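Local coordinates for extracellular solute-binding protein, family 5 (Chelativorans sp., PDB 6WM6) that binds EDTA and other aminopolycarboxylates in the periplasm, probably handing them on to an ABC transporter, at residues E34-T38 against Q88-T92; R324-L328 against D520-F525; P349-S353 against Y363-R367; K490-I495 against L511-L517. All coordinates share one frame; numbering follows the deposited sequence.

From the N terminus, interaction 1 closes first: the loop before strand 49-54 meets the turn between strands 85-87 and 93-95, and this closure is finished before the others begin. Interaction 2 then opens on helix 321-330 and closes only at residues 520-525, where helix 504-521 gives way to strand 524-537. Inside that long loop lie interaction 3, a short closure onto helix 366-369, and after it interaction 4, which pairs helices 489-499 and 504-521. Interactions 2 and 3 touch through Phe525 and Arg367; interactions 3 and 4 are joined by the Arg366-Asp515 salt bridge. Interaction 1 stands apart, its centre about 23 Å or more from the other centres.

Interaction 1: residues E34-T38 against Q88-T92; sequences ELITT and QPDFT
Ile36 and Thr37 rest on Pro89 and Asp90, and the two loops meet by van der Waals contact, burying 192 Å² in all, both sides counted. The apolar part is made by Ile36 and the proline ring: Pro89 CB packs 3.9 Å from Ile36 CG1, which stands anti to its own backbone N (chi1 -165°) and is thereby brought over the proline. The other branch of the isoleucine, Ile36 CG2, goes to the next residue and rests 3.9 Å from Asp90 CB. Separately, the carbonyl oxygen Ile36 O comes within 3.4 Å of Pro89 CB.

Another kind of contact sets a methyl against a carboxylate. Thr37 CG2 approaches Asp90 CG at 3.7 Å, and its hydroxyl is not the part that touches.

Polar bonds work inside each loop. Asp90 OD1 takes two bonds from Thr92, both from the same face of the carboxylate: one from the hydroxyl OG1 at 2.7 Å, the other from the backbone N at 3.3 Å. An alanine at Asp90 would remove this double acceptor and is likely to leave the Thr92 hydroxyl and N-H without their mate, while the Thr37 methyl would lose the carboxylate it lies against. In the facing loop, Thr38 OG1 accepts from Leu35 N at 2.9 Å, and the backbone of Thr38 returns to Leu35 O.

Around the contact, Pro89 also touches Asn546 and Tyr554, and Ile36 touches Asn301. Gln88 to Phe91 form a type I beta turn joining strands 85-87 and 93-95, and an Asx turn from Asp90 to Thr92 overlaps its end.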
loop_
_atom_site.group_PDB
_atom_site.type_symbol
_atom_site.label_atom_id
_atom_site.label_comp_id
_atom_site.label_asym_id
_atom_site.label_seq_id
_atom_site.Cartn_x
_atom_site.Cartn_y
_atom_site.Cartn_z
ATOM N N GLU A 34 -13.830 -10.841 19.237
ATOM C CA GLU A 34 -13.417 -10.708 17.862
ATOM C C GLU A 34 -11.929 -10.434 17.771
ATOM O O GLU A 34 -11.381 -9.708 18.608
ATOM C CB GLU A 34 -14.162 -9.543 17.200
ATOM C CG GLU A 34 -15.628 -9.811 17.044
ATOM C CD GLU A 34 -16.376 -8.626 16.462
ATOM O OE1 GLU A 34 -16.052 -7.475 16.842
ATOM O OE2 GLU A 34 -17.267 -8.858 15.631
ATOM N N LEU A 35 -11.274 -11.089 16.844
ATOM C CA LEU A 35 -9.890 -10.843 16.468
ATOM C C LEU A 35 -9.888 -10.010 15.199
ATOM O O LEU A 35 -10.912 -9.879 14.533
ATOM C CB LEU A 35 -9.143 -12.144 16.201
ATOM C CG LEU A 35 -8.674 -12.977 17.412
ATOM C CD1 LEU A 35 -9.775 -13.231 18.395
ATOM C CD2 LEU A 35 -8.084 -14.288 16.880
ATOM N N ILE A 36 -8.720 -9.485 14.826
ATOM C CA ILE A 36 -8.671 -8.656 13.614
ATOM C C ILE A 36 -9.126 -9.431 12.395
ATOM O O ILE A 36 -9.683 -8.859 11.466
ATOM C CB ILE A 36 -7.251 -8.057 13.478
ATOM C CG1 ILE A 36 -7.265 -6.909 12.457
ATOM C CG2 ILE A 36 -6.227 -9.106 13.087
ATOM C CD1 ILE A 36 -7.968 -5.713 12.880
ATOM N N THR A 37 -8.950 -10.746 12.396
ATOM C CA THR A 37 -9.338 -11.590 11.284
ATOM C C THR A 37 -10.786 -12.069 11.357
ATOM O O THR A 37 -11.274 -12.640 10.352
ATOM C CB THR A 37 -8.426 -12.833 11.275
ATOM O OG1 THR A 37 -8.474 -13.416 12.570
ATOM C CG2 THR A 37 -6.995 -12.455 10.913
ATOM N N THR A 38 -11.496 -11.852 12.464
ATOM C CA THR A 38 -12.863 -12.340 12.629
ATOM C C THR A 38 -13.869 -11.240 12.971
ATOM O O THR A 38 -15.050 -11.562 13.202
ATOM C CB THR A 38 -12.950 -13.458 13.682
ATOM O OG1 THR A 38 -12.528 -12.944 14.942
ATOM C CG2 THR A 38 -12.082 -14.639 13.282
ATOM N N GLN A 88 -4.118 -10.989 4.566
ATOM C CA GLN A 88 -5.177 -11.062 5.560
ATOM C C GLN A 88 -5.059 -9.918 6.557
ATOM O O GLN A 88 -4.027 -9.238 6.632
ATOM C CB GLN A 88 -5.073 -12.388 6.334
ATOM C CG GLN A 88 -5.048 -13.632 5.460
ATOM C CD GLN A 88 -6.322 -13.791 4.690
ATOM O OE1 GLN A 88 -7.396 -14.006 5.291
ATOM N NE2 GLN A 88 -6.257 -13.668 3.382
ATOM N N PRO A 89 -6.075 -9.718 7.398
ATOM C CA PRO A 89 -6.042 -8.544 8.285
ATOM C C PRO A 89 -4.919 -8.556 9.289
ATOM O O PRO A 89 -4.525 -7.465 9.743
ATOM C CB PRO A 89 -7.438 -8.544 8.941
ATOM C CG PRO A 89 -8.321 -9.134 7.871
ATOM C CD PRO A 89 -7.464 -10.223 7.223
ATOM N N ASP A 90 -4.413 -9.733 9.669
ATOM C CA ASP A 90 -3.257 -9.826 10.560
ATOM C C ASP A 90 -1.932 -9.699 9.814
ATOM O O ASP A 90 -0.878 -9.914 10.421
ATOM C CB ASP A 90 -3.326 -11.125 11.371
ATOM C CG ASP A 90 -3.329 -12.370 10.511
ATOM O OD1 ASP A 90 -3.213 -12.294 9.284
ATOM O OD2 ASP A 90 -3.432 -13.483 11.112
ATOM N N PHE A 91 -1.963 -9.324 8.538
ATOM C CA PHE A 91 -0.796 -9.053 7.686
ATOM C C PHE A 91 -0.055 -10.328 7.294
ATOM O O PHE A 91 1.102 -10.266 6.863
ATOM C CB PHE A 91 0.141 -8.001 8.287
ATOM C CG PHE A 91 0.813 -7.098 7.265
ATOM C CD1 PHE A 91 0.157 -6.626 6.142
ATOM C CD2 PHE A 91 2.100 -6.681 7.477
ATOM C CE1 PHE A 91 0.792 -5.755 5.242
ATOM C CE2 PHE A 91 2.731 -5.816 6.579
ATOM C CZ PHE A 91 2.081 -5.366 5.483
ATOM N N THR A 92 -0.698 -11.484 7.391
ATOM C CA THR A 92 -0.157 -12.739 6.898
ATOM C C THR A 92 -0.689 -13.007 5.495
ATOM O O THR A 92 -1.683 -12.424 5.052
ATOM C CB THR A 92 -0.501 -13.914 7.807
ATOM O OG1 THR A 92 -1.902 -14.148 7.835
ATOM C CG2 THR A 92 -0.002 -13.669 9.238
#

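Interaction 2: residues R324-L328 against D520-F525; sequences RKAVL and DYAALF
Tyr521 O is gripped by two nitrogens of one side chain: Arg324 NH2 at 2.8 Å and Arg324 NE at 3.1 Å. The guanidinium comes side-on, and the oxygen lies in its plane, only 1° out, so the pair of bonds fixes the rotation of the group. A weak third bond runs from NE to Ala522 O. Arg324 NH2 also sits over the centre of the Tyr521 ring, 3.4 Å above its plane, in a cation-pi contact; the planes of guanidinium and ring are 47° apart. Tyr521 OH bonds to Ser313, and Arg324 NH1 to Met318 O.

The carbonyls held here lie where helix 504-521 ends, Ala522, with positive phi, being the first residue to leave helical geometry on the way into strand 524-537. A cationic guanidinium at this end would be expected to suit the helix dipole.

Beside the polar grip, the methyl of Ala522 is flanked by Lys325 CG at 3.8 Å and Leu328 CD1 at 3.9 Å. Leu328 CD2 reaches Phe525 CB at 3.6 Å, the two side chains running past each other in opposite senses. Leu328 also touches Met309 and Leu311 of strand 305-311, which pairs with strand 524-537.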
loop_
_atom_site.group_PDB
_atom_site.type_symbol
_atom_site.label_atom_id
_atom_site.label_comp_id
_atom_site.label_asym_id
_atom_site.label_seq_id
_atom_site.Cartn_x
_atom_site.Cartn_y
_atom_site.Cartn_z
ATOM N N ARG A 324 20.204 18.291 7.733
ATOM C CA ARG A 324 19.189 17.244 7.864
ATOM C C ARG A 324 19.095 16.766 9.300
ATOM O O ARG A 324 17.994 16.705 9.885
ATOM C CB ARG A 324 19.496 16.063 6.947
ATOM C CG ARG A 324 19.477 16.438 5.476
ATOM C CD ARG A 324 19.343 15.222 4.556
ATOM N NE ARG A 324 20.367 14.175 4.640
ATOM C CZ ARG A 324 21.509 14.182 3.952
ATOM N NH1 ARG A 324 21.820 15.212 3.178
ATOM N NH2 ARG A 324 22.325 13.147 4.043
ATOM N N LYS A 325 20.240 16.421 9.899
ATOM C CA LYS A 325 20.218 15.898 11.258
ATOM C C LYS A 325 19.735 16.938 12.254
ATOM O O LYS A 325 19.012 16.604 13.204
ATOM C CB LYS A 325 21.587 15.345 11.642
ATOM C CG LYS A 325 21.932 14.099 10.852
ATOM C CD LYS A 325 23.245 13.460 11.240
ATOM C CE LYS A 325 23.396 12.171 10.449
ATOM N NZ LYS A 325 24.613 11.391 10.780
ATOM N N ALA A 326 20.094 18.203 12.054
ATOM C CA ALA A 326 19.636 19.237 12.969
ATOM C C ALA A 326 18.128 19.403 12.894
ATOM O O ALA A 326 17.445 19.473 13.929
ATOM C CB ALA A 326 20.330 20.563 12.656
ATOM N N VAL A 327 17.579 19.437 11.682
ATOM C CA VAL A 327 16.126 19.539 11.522
ATOM C C VAL A 327 15.429 18.366 12.189
ATOM O O VAL A 327 14.447 18.544 12.932
ATOM C CB VAL A 327 15.765 19.676 10.031
ATOM C CG1 VAL A 327 14.286 19.353 9.773
ATOM C CG2 VAL A 327 16.138 21.074 9.542
ATOM N N LEU A 328 15.918 17.153 11.942
ATOM C CA LEU A 328 15.241 15.985 12.507
ATOM C C LEU A 328 15.337 15.958 14.027
ATOM O O LEU A 328 14.398 15.514 14.697
ATOM C CB LEU A 328 15.793 14.694 11.921
ATOM C CG LEU A 328 15.616 14.505 10.407
ATOM C CD1 LEU A 328 16.004 13.094 10.021
ATOM C CD2 LEU A 328 14.214 14.857 9.993
ATOM N N ASP A 520 21.051 6.663 9.613
ATOM C CA ASP A 520 22.256 7.465 9.723
ATOM C C ASP A 520 22.268 8.585 8.683
ATOM O O ASP A 520 22.777 9.687 8.937
ATOM C CB ASP A 520 23.508 6.595 9.506
ATOM C CG ASP A 520 23.805 5.652 10.650
ATOM O OD1 ASP A 520 23.282 5.824 11.772
ATOM O OD2 ASP A 520 24.609 4.715 10.396
ATOM N N TYR A 521 21.739 8.317 7.472
ATOM C CA TYR A 521 21.817 9.269 6.366
ATOM C C TYR A 521 20.809 10.404 6.510
ATOM O O TYR A 521 20.989 11.458 5.892
ATOM C CB TYR A 521 21.590 8.498 5.057
ATOM C CG TYR A 521 21.847 9.254 3.790
ATOM C CD1 TYR A 521 23.135 9.653 3.447
ATOM C CD2 TYR A 521 20.812 9.562 2.916
ATOM C CE1 TYR A 521 23.377 10.366 2.257
ATOM C CE2 TYR A 521 21.045 10.250 1.743
ATOM C CZ TYR A 521 22.308 10.641 1.421
ATOM O OH TYR A 521 22.526 11.346 0.243
ATOM N N ALA A 522 19.743 10.202 7.288
ATOM C CA ALA A 522 18.818 11.263 7.673
ATOM C C ALA A 522 18.128 11.927 6.485
ATOM O O ALA A 522 17.886 13.136 6.485
ATOM C CB ALA A 522 19.508 12.306 8.560
ATOM N N ALA A 523 17.784 11.144 5.463
ATOM C CA ALA A 523 16.998 11.627 4.335
ATOM C C ALA A 523 15.529 11.220 4.400
ATOM O O ALA A 523 14.729 11.656 3.554
ATOM C CB ALA A 523 17.613 11.169 3.001
ATOM N N LEU A 524 15.147 10.420 5.381
ATOM C CA LEU A 524 13.762 9.942 5.496
ATOM C C LEU A 524 13.427 9.791 6.975
ATOM O O LEU A 524 14.069 9.010 7.698
ATOM C CB LEU A 524 13.576 8.633 4.730
ATOM C CG LEU A 524 12.152 8.101 4.641
ATOM C CD1 LEU A 524 11.258 9.066 3.916
ATOM C CD2 LEU A 524 12.179 6.748 3.916
ATOM N N PHE A 525 12.443 10.562 7.424
ATOM C CA PHE A 525 12.023 10.610 8.830
ATOM C C PHE A 525 10.648 9.984 8.969
ATOM O O PHE A 525 9.668 10.557 8.486
ATOM C CB PHE A 525 11.987 12.083 9.252
ATOM C CG PHE A 525 11.533 12.336 10.673
ATOM C CD1 PHE A 525 12.390 12.160 11.748
ATOM C CD2 PHE A 525 10.267 12.833 10.928
ATOM C CE1 PHE A 525 11.989 12.451 13.037
ATOM C CE2 PHE A 525 9.851 13.089 12.228
ATOM C CZ PHE A 525 10.718 12.909 13.285
#

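Interaction 3: residues P349-S353 against Y363-R367; sequences PHMGS and YADRR
Arg367 lies along the loop 349-353 and can be followed outward from its CB, which packs 3.7 Å from Gly352 CA and close to Gly352 O. CG stands anti to the backbone N (chi1 -179°), carrying the chain back along the loop, and CD and NE pass near Met351 O and Gly352 CA. A bend at chi3 brings the guanidinium of Arg367 under Met351 O, which lies 3.4 Å above one face, offset toward the rim. At the tip, Arg367 NH1 gives a hydrogen bond to a water at 2.9 Å, and that water also bonds His350 ND1. NH1 has a further partner in Pro526 O, on the neighbouring strand. Arg367 NH2 is 3.2 Å from His350 ND1, with ring and guanidinium planes 69° apart.

The backbone of Gly352 is held at both ends. Its N-H points at Tyr363 OH, 2.9 Å away and at the edge of the ring, while its O accepts from Arg367 N, also at 2.9 Å. A phenylalanine at Tyr363 would probably leave the Gly352 N-H without its acceptor. Asp365 OD1 lies 3.4 Å from Gly352 CA and caps Gly368 N.

Asp365 is thus the N-cap of the short, weakly bonded helix 366-369 and the centre of an inverse gamma turn, and the contact docks the loop 349-353 against that helix start.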
loop_
_atom_site.group_PDB
_atom_site.type_symbol
_atom_site.label_atom_id
_atom_site.label_comp_id
_atom_site.label_asym_id
_atom_site.label_seq_id
_atom_site.Cartn_x
_atom_site.Cartn_y
_atom_site.Cartn_z
ATOM N N PRO A 349 0.916 4.136 17.900
ATOM C CA PRO A 349 2.365 3.972 17.992
ATOM C C PRO A 349 3.147 4.956 17.131
ATOM O O PRO A 349 2.785 5.231 15.981
ATOM C CB PRO A 349 2.579 2.525 17.490
ATOM C CG PRO A 349 1.443 2.281 16.567
ATOM C CD PRO A 349 0.264 3.054 17.129
ATOM N N HIS A 350 4.232 5.456 17.688
ATOM C CA HIS A 350 5.282 6.064 16.875
ATOM C C HIS A 350 5.853 5.013 15.926
ATOM O O HIS A 350 5.885 3.814 16.224
ATOM C CB HIS A 350 6.433 6.527 17.764
ATOM C CG HIS A 350 6.135 7.727 18.598
ATOM N ND1 HIS A 350 5.966 8.985 18.058
ATOM C CD2 HIS A 350 6.017 7.866 19.943
ATOM C CE1 HIS A 350 5.741 9.849 19.040
ATOM N NE2 HIS A 350 5.751 9.191 20.193
ATOM N N MET A 351 6.340 5.465 14.775
ATOM C CA MET A 351 7.110 4.615 13.881
ATOM C C MET A 351 8.513 5.193 13.769
ATOM O O MET A 351 8.694 6.301 13.229
ATOM C CB MET A 351 6.464 4.487 12.520
ATOM C CG MET A 351 7.219 3.513 11.627
ATOM S SD MET A 351 6.207 3.118 10.188
ATOM C CE MET A 351 7.465 2.415 9.106
ATOM N N GLY A 352 9.494 4.477 14.304
ATOM C CA GLY A 352 10.859 4.955 14.326
ATOM C C GLY A 352 11.811 4.186 13.438
ATOM O O GLY A 352 13.012 4.200 13.647
ATOM N N SER A 353 11.270 3.496 12.439
ATOM C CA SER A 353 12.018 2.765 11.425
ATOM C C SER A 353 11.506 3.205 10.061
ATOM O O SER A 353 10.364 3.626 9.926
ATOM C CB SER A 353 11.715 1.272 11.606
ATOM O OG SER A 353 12.160 0.479 10.514
ATOM N N TYR A 363 11.639 -4.530 13.819
ATOM C CA TYR A 363 11.342 -3.147 14.170
ATOM C C TYR A 363 12.129 -2.731 15.409
ATOM O O TYR A 363 12.258 -3.488 16.372
ATOM C CB TYR A 363 9.838 -2.957 14.480
ATOM C CG TYR A 363 9.579 -1.564 14.946
ATOM C CD1 TYR A 363 9.463 -0.532 14.036
ATOM C CD2 TYR A 363 9.514 -1.250 16.305
ATOM C CE1 TYR A 363 9.290 0.765 14.457
ATOM C CE2 TYR A 363 9.334 0.049 16.740
ATOM C CZ TYR A 363 9.229 1.058 15.794
ATOM O OH TYR A 363 9.068 2.373 16.190
ATOM N N ALA A 364 12.624 -1.490 15.388
ATOM C CA ALA A 364 13.164 -0.821 16.566
ATOM C C ALA A 364 13.088 0.675 16.297
ATOM O O ALA A 364 12.995 1.102 15.151
ATOM C CB ALA A 364 14.621 -1.232 16.843
ATOM N N ASP A 365 13.150 1.468 17.373
ATOM C CA ASP A 365 13.111 2.933 17.264
ATOM C C ASP A 365 14.524 3.452 16.955
ATOM O O ASP A 365 15.235 4.031 17.784
ATOM C CB ASP A 365 12.527 3.585 18.511
ATOM C CG ASP A 365 12.383 5.089 18.345
ATOM O OD1 ASP A 365 12.578 5.565 17.209
ATOM O OD2 ASP A 365 12.072 5.771 19.341
ATOM N N ARG A 366 14.924 3.248 15.706
ATOM C CA ARG A 366 16.211 3.713 15.210
ATOM C C ARG A 366 16.231 5.230 15.036
ATOM O O ARG A 366 17.300 5.851 15.127
ATOM C CB ARG A 366 16.526 2.969 13.916
ATOM C CG ARG A 366 16.686 1.477 14.203
ATOM C CD ARG A 366 16.996 0.561 12.986
ATOM N NE ARG A 366 17.168 -0.788 13.518
ATOM C CZ ARG A 366 16.287 -1.781 13.414
ATOM N NH1 ARG A 366 15.197 -1.655 12.682
ATOM N NH2 ARG A 366 16.518 -2.922 14.039
ATOM N N ARG A 367 15.069 5.833 14.821
ATOM C CA ARG A 367 14.908 7.286 14.797
ATOM C C ARG A 367 15.318 7.907 16.129
ATOM O O ARG A 367 16.212 8.761 16.193
ATOM C CB ARG A 367 13.426 7.557 14.482
ATOM C CG ARG A 367 13.005 9.013 14.385
ATOM C CD ARG A 367 11.484 9.105 14.222
ATOM N NE ARG A 367 10.772 8.885 15.467
ATOM C CZ ARG A 367 9.483 9.090 15.644
ATOM N NH1 ARG A 367 8.726 9.479 14.643
ATOM N NH2 ARG A 367 8.936 8.923 16.849
HETATM O O HOH W 1 5.990 10.060 15.458
#

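Interaction 4: residues K490-I495 against L511-L517; sequences KIEEII and LSEADEL
Ile494 is the knob of this helix pair: its side chain sits in a hollow formed by Leu511, Glu513, Ala514 and Leu517. Ile494 CG2 presses on Ala514 CB at 3.7 Å, where the small methyl lets the backbones come close, the CA atoms of Ile491 and Ala514 being 5.1 Å apart. The longer branch turns the other way. With CG1 beside the backbone N (chi1 -68°), Ile494 CD1 is carried over the Glu513 side chain, meeting Glu513 CD at 3.6 Å, and also touches Leu517 CD1.

To one flank of the knob, Ile491 lays CG1 on Leu517 CB at 3.8 Å, the two side chains lying alongside with their tips pointing opposite ways. Toward the other end, Ile495 CG1 rests 3.7 Å from Leu511 CD1. Ile491 CG2 and Ile495 CG1 also lie near Ala514 CB, more loosely than Ile494 CG2 does.

At the outer edge of the pair a lysine and a glutamate meet. Lys490 bends at chi2, puts CG against Leu517 CD1 and brings CE near Glu513 OE2. Lys490 NZ stays 4.4 Å from Glu513 OE2, too far for a salt bridge; a water closes the gap instead, accepting from Lys490 NZ and donating to Glu513 OE1 at 2.7 Å.

The segments run nearly antiparallel, 156° between their directions, with axes 8.5 Å apart at closest. Helix 467-474 lies at the Leu511 end, where its Pro467 and Ala471 touch Leu511 and Ile495. On the side of helix 504-521 turned from helix 489-499, Asp515 and Glu516 bind Arg366 at the start of helix 366-369.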
loop_
_atom_site.group_PDB
_atom_site.type_symbol
_atom_site.label_atom_id
_atom_site.label_comp_id
_atom_site.label_asym_id
_atom_site.label_seq_id
_atom_site.Cartn_x
_atom_site.Cartn_y
_atom_site.Cartn_z
ATOM N N LYS A 490 26.341 -0.362 0.102
ATOM C CA LYS A 490 26.196 -1.279 1.235
ATOM C C LYS A 490 24.728 -1.512 1.586
ATOM O O LYS A 490 24.325 -2.651 1.855
ATOM C CB LYS A 490 26.971 -0.735 2.436
ATOM C CG LYS A 490 26.967 -1.624 3.671
ATOM C CD LYS A 490 27.492 -3.023 3.383
ATOM C CE LYS A 490 27.659 -3.823 4.673
ATOM N NZ LYS A 490 28.169 -5.202 4.429
ATOM N N ILE A 491 23.914 -0.454 1.579
ATOM C CA ILE A 491 22.477 -0.623 1.779
ATOM C C ILE A 491 21.911 -1.555 0.724
ATOM O O ILE A 491 21.102 -2.449 1.030
ATOM C CB ILE A 491 21.775 0.739 1.776
ATOM C CG1 ILE A 491 22.128 1.505 3.062
ATOM C CG2 ILE A 491 20.246 0.561 1.624
ATOM C CD1 ILE A 491 21.541 2.889 3.126
ATOM N N GLU A 492 22.320 -1.367 -0.541
ATOM C CA GLU A 492 21.773 -2.189 -1.616
ATOM C C GLU A 492 22.183 -3.649 -1.445
ATOM O O GLU A 492 21.375 -4.555 -1.658
ATOM C CB GLU A 492 22.230 -1.631 -2.970
ATOM C CG GLU A 492 21.831 -0.188 -3.137
ATOM C CD GLU A 492 22.037 0.341 -4.538
ATOM O OE1 GLU A 492 22.277 -0.466 -5.457
ATOM O OE2 GLU A 492 21.947 1.570 -4.705
ATOM N N GLU A 493 23.429 -3.890 -1.053
ATOM C CA GLU A 493 23.903 -5.250 -0.832
ATOM C C GLU A 493 23.108 -5.914 0.287
ATOM O O GLU A 493 22.709 -7.085 0.175
ATOM C CB GLU A 493 25.391 -5.222 -0.507
ATOM C CG GLU A 493 25.991 -6.551 -0.071
ATOM C CD GLU A 493 27.443 -6.411 0.364
ATOM O OE1 GLU A 493 27.893 -5.266 0.593
ATOM O OE2 GLU A 493 28.134 -7.445 0.470
ATOM N N ILE A 494 22.875 -5.188 1.380
ATOM C CA ILE A 494 22.120 -5.739 2.495
ATOM C C ILE A 494 20.699 -6.077 2.079
ATOM O O ILE A 494 20.182 -7.148 2.427
ATOM C CB ILE A 494 22.123 -4.750 3.673
ATOM C CG1 ILE A 494 23.520 -4.600 4.280
ATOM C CG2 ILE A 494 21.133 -5.213 4.752
ATOM C CD1 ILE A 494 23.688 -3.330 5.068
ATOM N N ILE A 495 20.049 -5.182 1.332
ATOM C CA ILE A 495 18.682 -5.434 0.891
ATOM C C ILE A 495 18.629 -6.684 0.022
ATOM O O ILE A 495 17.722 -7.509 0.162
ATOM C CB ILE A 495 18.110 -4.190 0.175
ATOM C CG1 ILE A 495 17.876 -3.059 1.169
ATOM C CG2 ILE A 495 16.842 -4.557 -0.593
ATOM C CD1 ILE A 495 17.556 -1.709 0.533
ATOM N N LEU A 511 18.092 -7.214 7.230
ATOM C CA LEU A 511 17.663 -5.895 6.776
ATOM C C LEU A 511 17.812 -4.831 7.856
ATOM O O LEU A 511 17.965 -3.637 7.525
ATOM C CB LEU A 511 16.220 -5.983 6.283
ATOM C CG LEU A 511 15.660 -4.748 5.571
ATOM C CD1 LEU A 511 16.343 -4.549 4.245
ATOM C CD2 LEU A 511 14.168 -4.918 5.372
ATOM N N SER A 512 17.802 -5.225 9.127
ATOM C CA SER A 512 17.976 -4.260 10.207
ATOM C C SER A 512 19.223 -3.399 10.007
ATOM O O SER A 512 19.207 -2.213 10.339
ATOM C CB SER A 512 18.044 -4.977 11.565
ATOM O OG SER A 512 16.792 -5.543 11.887
ATOM N N GLU A 513 20.315 -3.982 9.493
ATOM C CA GLU A 513 21.529 -3.206 9.259
ATOM C C GLU A 513 21.299 -2.098 8.247
ATOM O O GLU A 513 21.844 -0.987 8.387
ATOM C CB GLU A 513 22.665 -4.136 8.819
ATOM C CG GLU A 513 24.002 -3.421 8.761
ATOM C CD GLU A 513 25.145 -4.278 8.232
ATOM O OE1 GLU A 513 24.933 -5.467 7.889
ATOM O OE2 GLU A 513 26.283 -3.747 8.157
ATOM N N ALA A 514 20.501 -2.364 7.217
ATOM C CA ALA A 514 20.194 -1.330 6.235
ATOM C C ALA A 514 19.330 -0.238 6.843
ATOM O O ALA A 514 19.502 0.932 6.522
ATOM C CB ALA A 514 19.495 -1.938 5.023
ATOM N N ASP A 515 18.405 -0.593 7.729
ATOM C CA ASP A 515 17.600 0.404 8.421
ATOM C C ASP A 515 18.486 1.331 9.239
ATOM O O ASP A 515 18.281 2.557 9.249
ATOM C CB ASP A 515 16.565 -0.309 9.297
ATOM C CG ASP A 515 15.369 0.540 9.686
ATOM O OD1 ASP A 515 15.045 1.564 9.031
ATOM O OD2 ASP A 515 14.700 0.155 10.668
ATOM N N GLU A 516 19.491 0.779 9.927
ATOM C CA GLU A 516 20.425 1.605 10.694
ATOM C C GLU A 516 21.146 2.584 9.778
ATOM O O GLU A 516 21.226 3.782 10.069
ATOM C CB GLU A 516 21.442 0.710 11.423
ATOM C CG GLU A 516 20.843 -0.311 12.399
ATOM C CD GLU A 516 20.470 0.221 13.759
ATOM O OE1 GLU A 516 20.801 1.373 14.080
ATOM O OE2 GLU A 516 19.846 -0.549 14.548
ATOM N N LEU A 517 21.694 2.094 8.667
ATOM C CA LEU A 517 22.434 2.964 7.746
ATOM C C LEU A 517 21.516 4.001 7.117
ATOM O O LEU A 517 21.917 5.146 6.905
ATOM C CB LEU A 517 23.112 2.119 6.678
ATOM C CG LEU A 517 24.222 1.186 7.162
ATOM C CD1 LEU A 517 24.685 0.271 6.038
ATOM C CD2 LEU A 517 25.403 1.969 7.732
HETATM O O HOH W 2 26.758 -6.940 6.625
#